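PDB 3P94: GDSL-like Lipase from Parabacteroides distasonis, which probably acts as a serine esterase of the SGNH hydrolase clan, perhaps releasing fatty acids from lysophospholipids. Local coordinates for residues N24-G29 with L73-V78. Sequence-based numbering, arbitrary orientation.
Sequences NVVFMG and LKPKAV
V26, N24 and V78 bury the most surface where strand 23-29 meets strand 75-81, neighbours in the five-stranded parallel sheet of a flavodoxin-like α/β fold, that of the SGNH hydrolases. The intervening chain passes through strand 49-53 at the edge of the sheet and returns by helix 59-71, which packs on the face that carries V26, M28 and V78. Pairing begins at N24, whose O accepts two backbone donors: K76 N at 2.8 Å over a bent N-H...O angle of 134°, and A77 N, longer at 3.3 Å but straighter and nearly in line with the C=O. The chain of 73-78 turns a corner at K76, which brings two successive N-H groups to one carbonyl. Parallel register then follows, V25 beside A77 and V26 beside V78, with V26 N hydrogen-bonded to A77 O at 3.1 Å, nearly straight at the hydrogen (165°). Two CA-H...O contacts supplement it, V25 CA to A77 O and V78 CA to V26 O. V26 CG2, anti to its carbonyl carbon, packs on CB and CG of P75, 3.8 Å from CB, and also meets L73 CD1, a residue from the turn after helix 59-71. The other branch, CG1, lies more loosely against V78 CG2. On the opposite face V25 and A77 touch only lightly, CG2 to CB, beneath helix 185-202 and the C-terminal tail. N24 OD1 lies 4.0 Å from K76 CD where the two side chains cross at a slant, CG of N24 standing anti to the backbone N (chi1 179°), while ND2 is hydrogen-bonded to N48 O. V78 CG2, set anti to its backbone N, lies 3.5 Å from V26 O and 3.8 Å from M28 CB.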
loop_
_atom_site.group_PDB
_atom_site.type_symbol
_atom_site.label_atom_id
_atom_site.label_comp_id
_atom_site.label_asym_id
_atom_site.label_seq_id
_atom_site.Cartn_x
_atom_site.Cartn_y
_atom_site.Cartn_z
ATOM N N ASN A 24 -8.682 -12.185 8.385
ATOM C CA ASN A 24 -7.682 -11.739 9.343
ATOM C C ASN A 24 -7.144 -10.345 8.972
ATOM O O ASN A 24 -7.599 -9.343 9.531
ATOM C CB ASN A 24 -6.567 -12.783 9.452
ATOM C CG ASN A 24 -5.447 -12.438 10.397
ATOM O OD1 ASN A 24 -5.637 -11.832 11.442
ATOM N ND2 ASN A 24 -4.245 -12.830 10.046
ATOM N N VAL A 25 -6.183 -10.276 8.033
ATOM C CA VAL A 25 -5.566 -9.024 7.598
ATOM C C VAL A 25 -5.550 -8.982 6.083
ATOM O O VAL A 25 -5.106 -9.936 5.438
ATOM C CB VAL A 25 -4.119 -8.829 8.160
ATOM C CG1 VAL A 25 -3.505 -7.521 7.668
ATOM C CG2 VAL A 25 -4.071 -8.897 9.688
ATOM N N VAL A 26 -5.996 -7.865 5.520
ATOM C CA VAL A 26 -5.996 -7.637 4.094
ATOM C C VAL A 26 -4.868 -6.644 3.775
ATOM O O VAL A 26 -4.729 -5.638 4.464
ATOM C CB VAL A 26 -7.387 -7.134 3.620
ATOM C CG1 VAL A 26 -7.331 -6.558 2.197
ATOM C CG2 VAL A 26 -8.427 -8.252 3.716
ATOM N N PHE A 27 -4.049 -6.952 2.766
ATOM C CA PHE A 27 -2.992 -6.056 2.292
ATOM C C PHE A 27 -3.524 -5.333 1.059
ATOM O O PHE A 27 -3.728 -5.956 0.009
ATOM C CB PHE A 27 -1.683 -6.819 1.979
ATOM C CG PHE A 27 -0.789 -7.091 3.174
ATOM C CD1 PHE A 27 -1.241 -7.852 4.242
ATOM C CD2 PHE A 27 0.521 -6.622 3.204
ATOM C CE1 PHE A 27 -0.420 -8.086 5.346
ATOM C CE2 PHE A 27 1.353 -6.885 4.290
ATOM C CZ PHE A 27 0.881 -7.625 5.350
HETATM N N MSE A 28 -3.797 -4.034 1.216
HETATM C CA MSE A 28 -4.301 -3.159 0.153
HETATM C C MSE A 28 -3.099 -2.401 -0.421
HETATM O O MSE A 28 -2.295 -1.827 0.333
HETATM C CB MSE A 28 -5.396 -2.224 0.756
HETATM C CG MSE A 28 -5.926 -1.142 -0.172
HETATM SE SE MSE A 28 -6.514 -1.821 -1.927
HETATM C CE MSE A 28 -7.628 -3.190 -1.433
ATOM N N GLY A 29 -2.948 -2.445 -1.740
ATOM C CA GLY A 29 -1.836 -1.759 -2.364
ATOM C C GLY A 29 -1.768 -1.759 -3.874
ATOM O O GLY A 29 -2.711 -2.131 -4.584
ATOM N N LEU A 73 -14.790 -8.129 2.922
ATOM C CA LEU A 73 -14.061 -9.292 3.443
ATOM C C LEU A 73 -14.059 -9.300 4.981
ATOM O O LEU A 73 -13.593 -10.263 5.581
ATOM C CB LEU A 73 -12.621 -9.351 2.886
ATOM C CG LEU A 73 -12.480 -9.505 1.354
ATOM C CD1 LEU A 73 -11.037 -9.657 0.969
ATOM C CD2 LEU A 73 -13.271 -10.703 0.810
ATOM N N LYS A 74 -14.608 -8.237 5.612
ATOM C CA LYS A 74 -14.701 -8.049 7.070
ATOM C C LYS A 74 -13.380 -8.449 7.811
ATOM O O LYS A 74 -13.415 -9.314 8.687
ATOM C CB LYS A 74 -15.914 -8.835 7.632
ATOM C CG LYS A 74 -17.260 -8.319 7.124
ATOM C CD LYS A 74 -18.404 -9.213 7.580
ATOM C CE LYS A 74 -19.752 -8.589 7.335
ATOM N NZ LYS A 74 -20.833 -9.403 7.956
ATOM N N PRO A 75 -12.203 -7.871 7.474
ATOM C CA PRO A 75 -10.977 -8.260 8.190
ATOM C C PRO A 75 -10.850 -7.579 9.545
ATOM O O PRO A 75 -11.518 -6.590 9.800
ATOM C CB PRO A 75 -9.869 -7.783 7.249
ATOM C CG PRO A 75 -10.440 -6.563 6.620
ATOM C CD PRO A 75 -11.915 -6.828 6.466
ATOM N N LYS A 76 -9.947 -8.086 10.390
ATOM C CA LYS A 76 -9.621 -7.475 11.681
ATOM C C LYS A 76 -8.865 -6.174 11.413
ATOM O O LYS A 76 -9.091 -5.164 12.086
ATOM C CB LYS A 76 -8.762 -8.425 12.534
ATOM C CG LYS A 76 -9.490 -9.673 13.027
ATOM C CD LYS A 76 -8.574 -10.526 13.890
ATOM C CE LYS A 76 -9.308 -11.701 14.474
ATOM N NZ LYS A 76 -8.538 -12.327 15.569
ATOM N N ALA A 77 -7.987 -6.198 10.393
ATOM C CA ALA A 77 -7.180 -5.040 10.008
ATOM C C ALA A 77 -6.913 -4.983 8.512
ATOM O O ALA A 77 -7.044 -5.982 7.814
ATOM C CB ALA A 77 -5.855 -5.061 10.761
ATOM N N VAL A 78 -6.538 -3.800 8.027
ATOM C CA VAL A 78 -6.132 -3.575 6.643
ATOM C C VAL A 78 -4.755 -2.880 6.685
ATOM O O VAL A 78 -4.548 -1.935 7.455
ATOM C CB VAL A 78 -7.179 -2.813 5.769
ATOM C CG1 VAL A 78 -7.525 -1.425 6.347
ATOM C CG2 VAL A 78 -6.726 -2.718 4.303
#